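Local coordinates for protein erythrocyte binding antigen 140 (Plasmodium falciparum, PDB 4GF2) that probably binds a host receptor on the red-cell surface, this chain being the region of two Duffy-binding-like domains that serves erythrocyte invasion, at residues A[309-317]-A[347-355]; A[299-307]-A[375-383]. The protein carries 3 engineered substitutions. One frame throughout, in Å; residues are numbered along the deposited sequence.

Contact 1. Residues A[309-317]-A[347-355]; sequences NDLRGFGCN and TLCLGRTYL. With GOL (glycerol), chain E.
A disulfide of the second Duffy-binding-like region, C316 to C349, pins the end of helix 308-314 to the loop 347-355. The two SG atoms lie 2.0 Å apart with a torsion of 87° about the S-S bond, close to the relaxed right angle. With chi1 of C349 at 170°, its SG swings away from the backbone N to the side where C316 and the edge of the F314 ring lie, 3.9 Å from F314 CE2 in a sulfur-aromatic contact. F314 CE2 lies 3.6 Å from G351 CA; G351 has positive phi and no side chain, which lets its CA lie directly against the ring. G315, also with positive phi, is the C' residue of a Schellman motif that ends the helix. Just before it, R352 reaches the carbonyls of the last turn. R352 NE and R352 NH2 grip G313 O side-on, both 3.0 Å away, with the oxygen in the guanidinium plane and both nitrogens on one face of the carbonyl; NH2 adds a weak bond to R312 O. One face of the guanidinium rests on G315 CA, where a bare glycine lets it lie close. Helix 361-382 backs the contact, H367 and Y374 meeting the F314 ring, while L348 and L350 pack on helix 388-407.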
ATOM      1  N   ASN A 309     -16.150 -16.062   7.148  1.00 60.59           N
ATOM      2  CA  ASN A 309     -16.199 -14.755   7.794  1.00 59.36           C
ATOM      3  C   ASN A 309     -15.491 -13.680   6.980  1.00 56.20           C
ATOM      4  O   ASN A 309     -16.031 -12.598   6.764  1.00 55.49           O
ATOM      5  CB  ASN A 309     -15.579 -14.833   9.188  1.00 60.26           C
ATOM      6  CG  ASN A 309     -16.378 -15.707  10.125  1.00 64.06           C
ATOM      7  OD1 ASN A 309     -17.577 -15.897   9.935  1.00 65.67           O
ATOM      8  ND2 ASN A 309     -15.720 -16.241  11.146  1.00 65.15           N
ATOM      9  N   ASP A 310     -14.275 -13.980   6.536  1.00 54.33           N
ATOM     10  CA  ASP A 310     -13.506 -13.035   5.738  1.00 53.54           C
ATOM     11  C   ASP A 310     -14.209 -12.772   4.415  1.00 55.03           C
ATOM     12  O   ASP A 310     -14.263 -11.637   3.941  1.00 53.59           O
ATOM     13  CB  ASP A 310     -12.102 -13.574   5.477  1.00 52.16           C
ATOM     14  CG  ASP A 310     -11.260 -13.643   6.733  1.00 54.42           C
ATOM     15  OD1 ASP A 310     -11.681 -13.085   7.770  1.00 55.37           O
ATOM     16  OD2 ASP A 310     -10.169 -14.245   6.679  1.00 55.52           O
ATOM     17  N   LEU A 311     -14.745 -13.836   3.828  1.00 57.09           N
ATOM     18  CA  LEU A 311     -15.436 -13.757   2.546  1.00 54.76           C
ATOM     19  C   LEU A 311     -16.604 -12.782   2.603  1.00 52.20           C
ATOM     20  O   LEU A 311     -16.776 -11.943   1.718  1.00 49.86           O
ATOM     21  CB  LEU A 311     -15.948 -15.141   2.146  1.00 57.10           C
ATOM     22  CG  LEU A 311     -16.845 -15.185   0.910  1.00 57.96           C
ATOM     23  CD1 LEU A 311     -16.074 -14.756  -0.322  1.00 54.97           C
ATOM     24  CD2 LEU A 311     -17.429 -16.576   0.727  1.00 61.76           C
ATOM     25  N   ARG A 312     -17.411 -12.898   3.646  1.00 53.48           N
ATOM     26  CA  ARG A 312     -18.580 -12.048   3.785  1.00 56.20           C
ATOM     27  C   ARG A 312     -18.195 -10.680   4.340  1.00 57.06           C
ATOM     28  O   ARG A 312     -18.924  -9.706   4.172  1.00 59.73           O
ATOM     29  CB  ARG A 312     -19.631 -12.740   4.654  1.00 62.88           C
ATOM     30  CG  ARG A 312     -20.213 -13.967   3.966  1.00 68.66           C
ATOM     31  CD  ARG A 312     -21.154 -14.753   4.854  1.00 78.55           C
ATOM     32  NE  ARG A 312     -21.730 -15.891   4.142  1.00 85.08           N
ATOM     33  CZ  ARG A 312     -22.506 -16.814   4.699  1.00 92.99           C
ATOM     34  NH1 ARG A 312     -22.808 -16.748   5.989  1.00 95.38           N
ATOM     35  NH2 ARG A 312     -22.979 -17.811   3.963  1.00 97.81           N
ATOM     36  N   GLY A 313     -17.040 -10.605   4.990  1.00 55.63           N
ATOM     37  CA  GLY A 313     -16.519  -9.327   5.431  1.00 52.95           C
ATOM     38  C   GLY A 313     -16.161  -8.489   4.220  1.00 47.24           C
ATOM     39  O   GLY A 313     -16.496  -7.307   4.137  1.00 47.49           O
ATOM     40  N   PHE A 314     -15.489  -9.123   3.264  1.00 43.93           N
ATOM     41  CA  PHE A 314     -15.062  -8.449   2.046  1.00 43.39           C
ATOM     42  C   PHE A 314     -16.249  -8.027   1.182  1.00 47.94           C
ATOM     43  O   PHE A 314     -16.149  -7.083   0.399  1.00 49.49           O
ATOM     44  CB  PHE A 314     -14.134  -9.358   1.246  1.00 40.24           C
ATOM     45  CG  PHE A 314     -13.522  -8.691   0.058  1.00 37.86           C
ATOM     46  CD1 PHE A 314     -12.400  -7.898   0.200  1.00 38.63           C
ATOM     47  CD2 PHE A 314     -14.068  -8.858  -1.203  1.00 35.44           C
ATOM     48  CE1 PHE A 314     -11.831  -7.284  -0.897  1.00 37.31           C
ATOM     49  CE2 PHE A 314     -13.505  -8.248  -2.297  1.00 33.66           C
ATOM     50  CZ  PHE A 314     -12.385  -7.457  -2.144  1.00 34.65           C
ATOM     51  N   GLY A 315     -17.367  -8.732   1.318  1.00 50.76           N
ATOM     52  CA  GLY A 315     -18.593  -8.352   0.640  1.00 51.23           C
ATOM     53  C   GLY A 315     -18.976  -9.256  -0.518  1.00 49.31           C
ATOM     54  O   GLY A 315     -19.654  -8.824  -1.449  1.00 47.37           O
ATOM     55  N   CYS A 316     -18.547 -10.512  -0.462  1.00 49.55           N
ATOM     56  CA  CYS A 316     -18.934 -11.492  -1.470  1.00 48.64           C
ATOM     57  C   CYS A 316     -19.506 -12.752  -0.828  1.00 50.53           C
ATOM     58  O   CYS A 316     -19.407 -12.946   0.380  1.00 50.40           O
ATOM     59  CB  CYS A 316     -17.736 -11.849  -2.345  1.00 46.37           C
ATOM     60  SG  CYS A 316     -17.125 -10.476  -3.329  1.00 46.16           S
ATOM     61  N   ASN A 317     -20.098 -13.613  -1.647  1.00 52.76           N
ATOM     62  CA  ASN A 317     -20.696 -14.843  -1.155  1.00 58.63           C
ATOM     63  C   ASN A 317     -20.490 -15.968  -2.162  1.00 60.54           C
ATOM     64  O   ASN A 317     -20.078 -15.725  -3.297  1.00 57.88           O
ATOM     65  CB  ASN A 317     -22.188 -14.630  -0.894  1.00 62.49           C
ATOM     66  CG  ASN A 317     -22.791 -15.714  -0.019  1.00 67.81           C
ATOM     67  OD1 ASN A 317     -22.165 -16.185   0.931  1.00 65.89           O
ATOM     68  ND2 ASN A 317     -24.014 -16.118  -0.340  1.00 73.47           N
ATOM     69  N   THR A 347     -22.125 -12.142 -11.518  1.00 40.39           N
ATOM     70  CA  THR A 347     -21.921 -12.506 -10.119  1.00 41.31           C
ATOM     71  C   THR A 347     -20.454 -12.390  -9.700  1.00 43.18           C
ATOM     72  O   THR A 347     -20.055 -12.923  -8.669  1.00 46.58           O
ATOM     73  CB  THR A 347     -22.403 -13.939  -9.849  1.00 42.63           C
ATOM     74  OG1 THR A 347     -21.565 -14.870 -10.545  1.00 45.89           O
ATOM     75  CG2 THR A 347     -23.846 -14.114 -10.310  1.00 41.51           C
ATOM     76  N   LEU A 348     -19.661 -11.690 -10.505  1.00 41.83           N
ATOM     77  CA  LEU A 348     -18.241 -11.485 -10.222  1.00 42.18           C
ATOM     78  C   LEU A 348     -18.019 -10.757  -8.894  1.00 39.93           C
ATOM     79  O   LEU A 348     -18.673  -9.757  -8.603  1.00 39.25           O
ATOM     80  CB  LEU A 348     -17.609 -10.680 -11.360  1.00 44.59           C
ATOM     81  CG  LEU A 348     -16.136 -10.290 -11.235  1.00 44.93           C
ATOM     82  CD1 LEU A 348     -15.242 -11.506 -11.340  1.00 46.08           C
ATOM     83  CD2 LEU A 348     -15.779  -9.267 -12.297  1.00 44.12           C
ATOM     84  N   CYS A 349     -17.086 -11.265  -8.094  1.00 39.64           N
ATOM     85  CA  CYS A 349     -16.777 -10.663  -6.803  1.00 40.84           C
ATOM     86  C   CYS A 349     -15.855  -9.457  -6.944  1.00 38.11           C
ATOM     87  O   CYS A 349     -14.713  -9.582  -7.382  1.00 36.66           O
ATOM     88  CB  CYS A 349     -16.134 -11.694  -5.876  1.00 44.72           C
ATOM     89  SG  CYS A 349     -15.454 -10.985  -4.359  1.00 44.70           S
ATOM     90  N   LEU A 350     -16.369  -8.292  -6.565  1.00 38.50           N
ATOM     91  CA  LEU A 350     -15.587  -7.064  -6.556  1.00 39.79           C
ATOM     92  C   LEU A 350     -15.548  -6.432  -5.167  1.00 39.86           C
ATOM     93  O   LEU A 350     -14.747  -5.542  -4.904  1.00 40.65           O
ATOM     94  CB  LEU A 350     -16.170  -6.070  -7.559  1.00 42.06           C
ATOM     95  CG  LEU A 350     -16.137  -6.521  -9.021  1.00 44.05           C
ATOM     96  CD1 LEU A 350     -16.835  -5.496  -9.897  1.00 47.56           C
ATOM     97  CD2 LEU A 350     -14.706  -6.741  -9.490  1.00 41.87           C
ATOM     98  N   GLY A 351     -16.416  -6.894  -4.276  1.00 38.29           N
ATOM     99  CA  GLY A 351     -16.456  -6.367  -2.926  1.00 37.29           C
ATOM    100  C   GLY A 351     -16.901  -4.920  -2.876  1.00 37.06           C
ATOM    101  O   GLY A 351     -17.429  -4.379  -3.848  1.00 34.84           O
ATOM    102  N   ARG A 352     -16.661  -4.291  -1.733  1.00 41.35           N
ATOM    103  CA  ARG A 352     -17.137  -2.943  -1.468  1.00 48.66           C
ATOM    104  C   ARG A 352     -16.224  -1.923  -2.133  1.00 54.16           C
ATOM    105  O   ARG A 352     -15.442  -1.241  -1.468  1.00 54.58           O
ATOM    106  CB  ARG A 352     -17.194  -2.716   0.041  1.00 51.23           C
ATOM    107  CG  ARG A 352     -17.933  -3.823   0.773  1.00 52.64           C
ATOM    108  CD  ARG A 352     -17.700  -3.783   2.267  1.00 56.64           C
ATOM    109  NE  ARG A 352     -18.023  -5.062   2.892  1.00 62.25           N
ATOM    110  CZ  ARG A 352     -19.258  -5.479   3.160  1.00 70.42           C
ATOM    111  NH1 ARG A 352     -20.307  -4.723   2.859  1.00 74.64           N
ATOM    112  NH2 ARG A 352     -19.447  -6.660   3.731  1.00 73.71           N
ATOM    113  N   THR A 353     -16.332  -1.827  -3.455  1.00 58.34           N
ATOM    114  CA  THR A 353     -15.467  -0.953  -4.240  1.00 59.25           C
ATOM    115  C   THR A 353     -15.765   0.525  -3.990  1.00 60.40           C
ATOM    116  O   THR A 353     -14.923   1.384  -4.245  1.00 61.05           O
ATOM    117  CB  THR A 353     -15.603  -1.242  -5.747  1.00 57.15           C
ATOM    118  OG1 THR A 353     -16.967  -1.071  -6.150  1.00 58.82           O
ATOM    119  CG2 THR A 353     -15.164  -2.665  -6.062  1.00 52.82           C
ATOM    120  N   TYR A 354     -16.960   0.816  -3.485  1.00 59.83           N
ATOM    121  CA  TYR A 354     -17.364   2.194  -3.217  1.00 59.31           C
ATOM    122  C   TYR A 354     -16.608   2.802  -2.036  1.00 60.33           C
ATOM    123  O   TYR A 354     -16.753   3.993  -1.753  1.00 62.71           O
ATOM    124  CB  TYR A 354     -18.874   2.273  -2.961  1.00 58.71           C
ATOM    125  CG  TYR A 354     -19.360   1.382  -1.835  1.00 58.65           C
ATOM    126  CD1 TYR A 354     -19.378   1.831  -0.518  1.00 63.73           C
ATOM    127  CD2 TYR A 354     -19.804   0.091  -2.092  1.00 57.30           C
ATOM    128  CE1 TYR A 354     -19.823   1.014   0.509  1.00 67.36           C
ATOM    129  CE2 TYR A 354     -20.243  -0.732  -1.073  1.00 60.74           C
ATOM    130  CZ  TYR A 354     -20.254  -0.267   0.223  1.00 67.24           C
ATOM    131  OH  TYR A 354     -20.697  -1.093   1.228  1.00 72.98           O
ATOM    132  N   LEU A 355     -15.801   1.994  -1.354  1.00 59.82           N
ATOM    133  CA  LEU A 355     -15.067   2.464  -0.180  1.00 63.90           C
ATOM    134  C   LEU A 355     -13.678   3.017  -0.510  1.00 62.83           C
ATOM    135  O   LEU A 355     -13.085   3.730   0.299  1.00 67.11           O
ATOM    136  CB  LEU A 355     -14.940   1.343   0.852  1.00 67.35           C
ATOM    137  CG  LEU A 355     -16.235   0.963   1.577  1.00 72.37           C
ATOM    138  CD1 LEU A 355     -15.991  -0.215   2.502  1.00 74.92           C
ATOM    139  CD2 LEU A 355     -16.805   2.145   2.354  1.00 76.14           C
TER
HETATM  140  C1  GOL E 804     -19.963 -13.133  -5.321  1.00 68.21           C
HETATM  141  O1  GOL E 804     -20.450 -14.454  -5.323  1.00 70.86           O
HETATM  142  C2  GOL E 804     -20.972 -12.241  -4.613  1.00 65.32           C
HETATM  143  O2  GOL E 804     -22.037 -13.023  -4.127  1.00 65.36           O
HETATM  144  C3  GOL E 804     -21.488 -11.184  -5.572  1.00 62.27           C
HETATM  145  O3  GOL E 804     -20.435 -10.294  -5.855  1.00 61.01           O

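Contact 2. Residues A[299-307]-A[375-383]; sequences DVDIASQIN and EAQLLKYKY
Q377 and I306 run alongside each other, pointing opposite ways, with CB of Q377 lying 3.8 Å from I306 CG1. The extended glutamine chain carries its amide to the end of helix 300-304, where Q377 NE2 donates to A303 O at 3.0 Å (161° at the hydrogen). The acceptor lies in the amide plane, but the nitrogen stands above the carbonyl plane. A long polar side chain suits this buried place because it can reach a carbonyl, A303 O, near the end of a short helix; its OE1 takes a bond from a water that also accepts from N307 N. I306 fills the apolar side, its CD1 4.0 Å from Y381 CB and 4.2 Å from L378 CD2. One turn along from Q377, K380 is bent at chi2 (57°) and chi4; K380 NZ is held chiefly by V460 O and also donates to S304 OG, 3.1 Å away. S304 OG in turn donates to V300 O. Farther out, D299 caps the start of helix 300-304 through I302 N, and F291 of helix 285-293 packs on A303 and Q377. The N-to-C directions of helices 300-304 and 375-382 differ by 105°, steep helix-helix packing in the largely helical Duffy-binding-like fold.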
ATOM      1  N   ASP A 299       0.398 -24.574  -2.008  1.00 66.89           N
ATOM      2  CA  ASP A 299      -0.515 -25.614  -1.548  1.00 69.42           C
ATOM      3  C   ASP A 299      -1.935 -25.304  -1.998  1.00 67.92           C
ATOM      4  O   ASP A 299      -2.629 -24.496  -1.380  1.00 66.85           O
ATOM      5  CB  ASP A 299      -0.458 -25.742  -0.025  1.00 70.80           C
ATOM      6  CG  ASP A 299      -1.238 -26.939   0.492  1.00 75.50           C
ATOM      7  OD1 ASP A 299      -2.266 -27.294  -0.120  1.00 74.01           O
ATOM      8  OD2 ASP A 299      -0.823 -27.528   1.514  1.00 80.95           O
ATOM      9  N   VAL A 300      -2.363 -25.958  -3.073  1.00 69.00           N
ATOM     10  CA  VAL A 300      -3.663 -25.686  -3.671  1.00 66.72           C
ATOM     11  C   VAL A 300      -4.794 -25.949  -2.685  1.00 68.01           C
ATOM     12  O   VAL A 300      -5.762 -25.188  -2.624  1.00 66.98           O
ATOM     13  CB  VAL A 300      -3.888 -26.533  -4.934  1.00 68.53           C
ATOM     14  CG1 VAL A 300      -5.307 -26.348  -5.460  1.00 65.90           C
ATOM     15  CG2 VAL A 300      -2.868 -26.167  -6.003  1.00 68.97           C
ATOM     16  N   ASP A 301      -4.672 -27.026  -1.914  1.00 71.58           N
ATOM     17  CA  ASP A 301      -5.685 -27.365  -0.922  1.00 72.97           C
ATOM     18  C   ASP A 301      -5.924 -26.194   0.024  1.00 68.41           C
ATOM     19  O   ASP A 301      -7.065 -25.868   0.348  1.00 68.55           O
ATOM     20  CB  ASP A 301      -5.269 -28.602  -0.129  1.00 81.48           C
ATOM     21  CG  ASP A 301      -5.100 -29.823  -1.005  1.00 90.71           C
ATOM     22  OD1 ASP A 301      -5.816 -29.921  -2.025  1.00 92.35           O
ATOM     23  OD2 ASP A 301      -4.252 -30.681  -0.677  1.00 96.87           O
ATOM     24  N   ILE A 302      -4.842 -25.559   0.460  1.00 66.04           N
ATOM     25  CA  ILE A 302      -4.941 -24.429   1.375  1.00 63.07           C
ATOM     26  C   ILE A 302      -5.473 -23.202   0.648  1.00 60.77           C
ATOM     27  O   ILE A 302      -6.385 -22.528   1.130  1.00 59.02           O
ATOM     28  CB  ILE A 302      -3.583 -24.099   2.008  1.00 63.09           C
ATOM     29  CG1 ILE A 302      -3.069 -25.304   2.802  1.00 67.49           C
ATOM     30  CG2 ILE A 302      -3.703 -22.875   2.909  1.00 60.42           C
ATOM     31  CD1 ILE A 302      -1.671 -25.128   3.358  1.00 68.99           C
ATOM     32  N   ALA A 303      -4.906 -22.917  -0.518  1.00 61.52           N
ATOM     33  CA  ALA A 303      -5.370 -21.799  -1.329  1.00 58.93           C
ATOM     34  C   ALA A 303      -6.853 -21.949  -1.659  1.00 60.93           C
ATOM     35  O   ALA A 303      -7.546 -20.957  -1.883  1.00 58.83           O
ATOM     36  CB  ALA A 303      -4.553 -21.696  -2.603  1.00 57.47           C
ATOM     37  N   SER A 304      -7.341 -23.188  -1.679  1.00 64.99           N
ATOM     38  CA  SER A 304      -8.733 -23.454  -2.041  1.00 64.38           C
ATOM     39  C   SER A 304      -9.686 -23.339  -0.853  1.00 65.53           C
ATOM     40  O   SER A 304     -10.875 -23.074  -1.030  1.00 65.64           O
ATOM     41  CB  SER A 304      -8.868 -24.846  -2.665  1.00 65.75           C
ATOM     42  OG  SER A 304      -8.168 -24.930  -3.894  1.00 64.48           O
ATOM     43  N   GLN A 305      -9.173 -23.548   0.356  1.00 66.23           N
ATOM     44  CA  GLN A 305     -10.015 -23.514   1.547  1.00 66.63           C
ATOM     45  C   GLN A 305     -10.504 -22.094   1.817  1.00 61.25           C
ATOM     46  O   GLN A 305      -9.713 -21.160   1.897  1.00 58.74           O
ATOM     47  CB  GLN A 305      -9.260 -24.066   2.760  1.00 71.99           C
ATOM     48  CG  GLN A 305     -10.128 -24.217   4.004  1.00 78.05           C
ATOM     49  CD  GLN A 305      -9.466 -25.044   5.092  1.00 86.86           C
ATOM     50  OE1 GLN A 305      -8.660 -25.931   4.811  1.00 91.43           O
ATOM     51  NE2 GLN A 305      -9.804 -24.755   6.344  1.00 89.52           N
ATOM     52  N   ILE A 306     -11.818 -21.942   1.953  1.00 59.46           N
ATOM     53  CA  ILE A 306     -12.434 -20.628   2.087  1.00 55.67           C
ATOM     54  C   ILE A 306     -12.755 -20.282   3.537  1.00 55.54           C
ATOM     55  O   ILE A 306     -13.253 -21.115   4.290  1.00 57.95           O
ATOM     56  CB  ILE A 306     -13.734 -20.545   1.264  1.00 55.17           C
ATOM     57  CG1 ILE A 306     -13.426 -20.745  -0.221  1.00 52.22           C
ATOM     58  CG2 ILE A 306     -14.420 -19.204   1.481  1.00 54.96           C
ATOM     59  CD1 ILE A 306     -14.637 -20.648  -1.117  1.00 50.20           C
ATOM     60  N   ASN A 307     -12.469 -19.043   3.917  1.00 51.79           N
ATOM     61  CA  ASN A 307     -12.828 -18.536   5.235  1.00 52.84           C
ATOM     62  C   ASN A 307     -14.100 -17.698   5.128  1.00 52.57           C
ATOM     63  O   ASN A 307     -14.070 -16.571   4.635  1.00 50.53           O
ATOM     64  CB  ASN A 307     -11.674 -17.710   5.809  1.00 52.69           C
ATOM     65  CG  ASN A 307     -11.975 -17.167   7.191  1.00 56.57           C
ATOM     66  OD1 ASN A 307     -13.042 -16.604   7.432  1.00 58.36           O
ATOM     67  ND2 ASN A 307     -11.032 -17.336   8.111  1.00 58.93           N
ATOM     68  N   GLU A 375     -12.747 -14.388  -5.853  1.00 41.38           N
ATOM     69  CA  GLU A 375     -13.327 -14.824  -7.114  1.00 39.74           C
ATOM     70  C   GLU A 375     -12.770 -16.197  -7.476  1.00 41.95           C
ATOM     71  O   GLU A 375     -13.516 -17.100  -7.849  1.00 41.34           O
ATOM     72  CB  GLU A 375     -13.033 -13.822  -8.229  1.00 37.19           C
ATOM     73  CG  GLU A 375     -13.539 -14.249  -9.601  1.00 38.37           C
ATOM     74  CD  GLU A 375     -15.051 -14.358  -9.669  1.00 40.60           C
ATOM     75  OE1 GLU A 375     -15.728 -13.962  -8.695  1.00 43.26           O
ATOM     76  OE2 GLU A 375     -15.570 -14.832 -10.703  1.00 41.45           O
ATOM     77  N   ALA A 376     -11.457 -16.357  -7.343  1.00 44.25           N
ATOM     78  CA  ALA A 376     -10.814 -17.622  -7.682  1.00 47.78           C
ATOM     79  C   ALA A 376     -11.317 -18.737  -6.778  1.00 49.23           C
ATOM     80  O   ALA A 376     -11.703 -19.804  -7.252  1.00 50.75           O
ATOM     81  CB  ALA A 376      -9.304 -17.500  -7.582  1.00 49.58           C
ATOM     82  N   GLN A 377     -11.316 -18.485  -5.475  1.00 48.63           N
ATOM     83  CA  GLN A 377     -11.763 -19.485  -4.516  1.00 50.59           C
ATOM     84  C   GLN A 377     -13.217 -19.868  -4.772  1.00 48.16           C
ATOM     85  O   GLN A 377     -13.555 -21.049  -4.813  1.00 48.98           O
ATOM     86  CB  GLN A 377     -11.616 -18.967  -3.087  1.00 51.10           C
ATOM     87  CG  GLN A 377     -10.195 -18.952  -2.560  1.00 52.06           C
ATOM     88  CD  GLN A 377     -10.124 -18.404  -1.148  1.00 49.77           C
ATOM     89  OE1 GLN A 377     -10.843 -17.466  -0.804  1.00 46.34           O
ATOM     90  NE2 GLN A 377      -9.271 -18.998  -0.318  1.00 52.21           N
ATOM     91  N   LEU A 378     -14.073 -18.864  -4.937  1.00 44.96           N
ATOM     92  CA  LEU A 378     -15.493 -19.101  -5.169  1.00 45.99           C
ATOM     93  C   LEU A 378     -15.724 -19.912  -6.432  1.00 47.17           C
ATOM     94  O   LEU A 378     -16.553 -20.822  -6.451  1.00 48.26           O
ATOM     95  CB  LEU A 378     -16.243 -17.782  -5.266  1.00 45.48           C
ATOM     96  CG  LEU A 378     -16.290 -16.999  -3.963  1.00 47.59           C
ATOM     97  CD1 LEU A 378     -16.902 -15.638  -4.198  1.00 48.15           C
ATOM     98  CD2 LEU A 378     -17.073 -17.772  -2.932  1.00 49.03           C
ATOM     99  N   LEU A 379     -14.994 -19.571  -7.488  1.00 47.94           N
ATOM    100  CA  LEU A 379     -15.063 -20.320  -8.734  1.00 52.15           C
ATOM    101  C   LEU A 379     -14.587 -21.747  -8.511  1.00 58.86           C
ATOM    102  O   LEU A 379     -15.246 -22.701  -8.919  1.00 64.14           O
ATOM    103  CB  LEU A 379     -14.216 -19.648  -9.815  1.00 50.58           C
ATOM    104  CG  LEU A 379     -14.782 -18.349 -10.395  1.00 47.17           C
ATOM    105  CD1 LEU A 379     -13.768 -17.710 -11.325  1.00 47.95           C
ATOM    106  CD2 LEU A 379     -16.092 -18.601 -11.126  1.00 46.54           C
ATOM    107  N   LYS A 380     -13.439 -21.889  -7.858  1.00 58.44           N
ATOM    108  CA  LYS A 380     -12.890 -23.207  -7.573  1.00 59.67           C
ATOM    109  C   LYS A 380     -13.900 -24.045  -6.803  1.00 60.50           C
ATOM    110  O   LYS A 380     -14.050 -25.238  -7.057  1.00 63.30           O
ATOM    111  CB  LYS A 380     -11.593 -23.090  -6.774  1.00 58.77           C
ATOM    112  CG  LYS A 380     -11.006 -24.426  -6.334  1.00 61.72           C
ATOM    113  CD  LYS A 380     -10.750 -25.347  -7.516  1.00 63.31           C
ATOM    114  CE  LYS A 380     -10.100 -26.654  -7.081  1.00 66.56           C
ATOM    115  NZ  LYS A 380      -8.720 -26.450  -6.560  1.00 66.15           N
ATOM    116  N   TYR A 381     -14.595 -23.411  -5.864  1.00 59.21           N
ATOM    117  CA  TYR A 381     -15.565 -24.114  -5.038  1.00 63.54           C
ATOM    118  C   TYR A 381     -16.779 -24.545  -5.857  1.00 66.91           C
ATOM    119  O   TYR A 381     -17.325 -25.629  -5.651  1.00 74.48           O
ATOM    120  CB  TYR A 381     -16.012 -23.235  -3.871  1.00 63.48           C
ATOM    121  CG  TYR A 381     -17.006 -23.914  -2.958  1.00 68.64           C
ATOM    122  CD1 TYR A 381     -16.587 -24.833  -2.004  1.00 73.39           C
ATOM    123  CD2 TYR A 381     -18.364 -23.643  -3.053  1.00 69.36           C
ATOM    124  CE1 TYR A 381     -17.493 -25.459  -1.169  1.00 76.39           C
ATOM    125  CE2 TYR A 381     -19.276 -24.264  -2.224  1.00 72.49           C
ATOM    126  CZ  TYR A 381     -18.837 -25.172  -1.284  1.00 75.44           C
ATOM    127  OH  TYR A 381     -19.744 -25.791  -0.456  1.00 78.00           O
ATOM    128  N   LYS A 382     -17.193 -23.695  -6.791  1.00 62.40           N
ATOM    129  CA  LYS A 382     -18.374 -23.970  -7.600  1.00 62.87           C
ATOM    130  C   LYS A 382     -18.104 -25.080  -8.605  1.00 64.09           C
ATOM    131  O   LYS A 382     -18.956 -25.934  -8.840  1.00 67.04           O
ATOM    132  CB  LYS A 382     -18.823 -22.704  -8.334  1.00 63.28           C
ATOM    133  CG  LYS A 382     -20.055 -22.895  -9.212  1.00 69.76           C
ATOM    134  CD  LYS A 382     -21.258 -23.334  -8.387  1.00 76.44           C
ATOM    135  CE  LYS A 382     -22.470 -23.617  -9.259  1.00 83.18           C
ATOM    136  NZ  LYS A 382     -22.935 -22.409  -9.992  1.00 83.60           N
ATOM    137  N   TYR A 383     -16.908 -25.071  -9.184  1.00 62.24           N
ATOM    138  CA  TYR A 383     -16.582 -25.980 -10.276  1.00 63.63           C
ATOM    139  C   TYR A 383     -15.453 -26.951  -9.931  1.00 65.36           C
ATOM    140  O   TYR A 383     -14.711 -27.386 -10.813  1.00 65.11           O
ATOM    141  CB  TYR A 383     -16.202 -25.166 -11.512  1.00 62.72           C
ATOM    142  CG  TYR A 383     -17.267 -24.182 -11.927  1.00 61.70           C
ATOM    143  CD1 TYR A 383     -18.377 -24.596 -12.648  1.00 66.11           C
ATOM    144  CD2 TYR A 383     -17.168 -22.840 -11.594  1.00 57.93           C
ATOM    145  CE1 TYR A 383     -19.357 -23.703 -13.027  1.00 66.19           C
ATOM    146  CE2 TYR A 383     -18.141 -21.940 -11.970  1.00 58.25           C
ATOM    147  CZ  TYR A 383     -19.233 -22.376 -12.686  1.00 63.41           C
ATOM    148  OH  TYR A 383     -20.204 -21.481 -13.062  1.00 64.80           O
TER
HETATM  149  O   HOH W   1     -10.687 -17.180   2.190  1.00 50.98           O

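Both contacts fasten consecutive short helices, 300-304 and 308-314, to the part of the chain around helix 361-382, and contact 1 is nested inside the loop that contact 2 closes. They touch directly: C349 N of contact 1 probably donates to E375 OE1 of contact 2, at 3.1 Å, and L311 packs on L378. Each is partly buried, with a covered centre and exposed margins. Their chemistry differs with the partner. Contact 1 joins a helix end to an irregular loop, so a covalent cross-link, glycines and an arginine on main-chain carbonyls do the work. Contact 2 sets helix against helix, relying on amide, ammonium and aliphatic side chains without a disulfide.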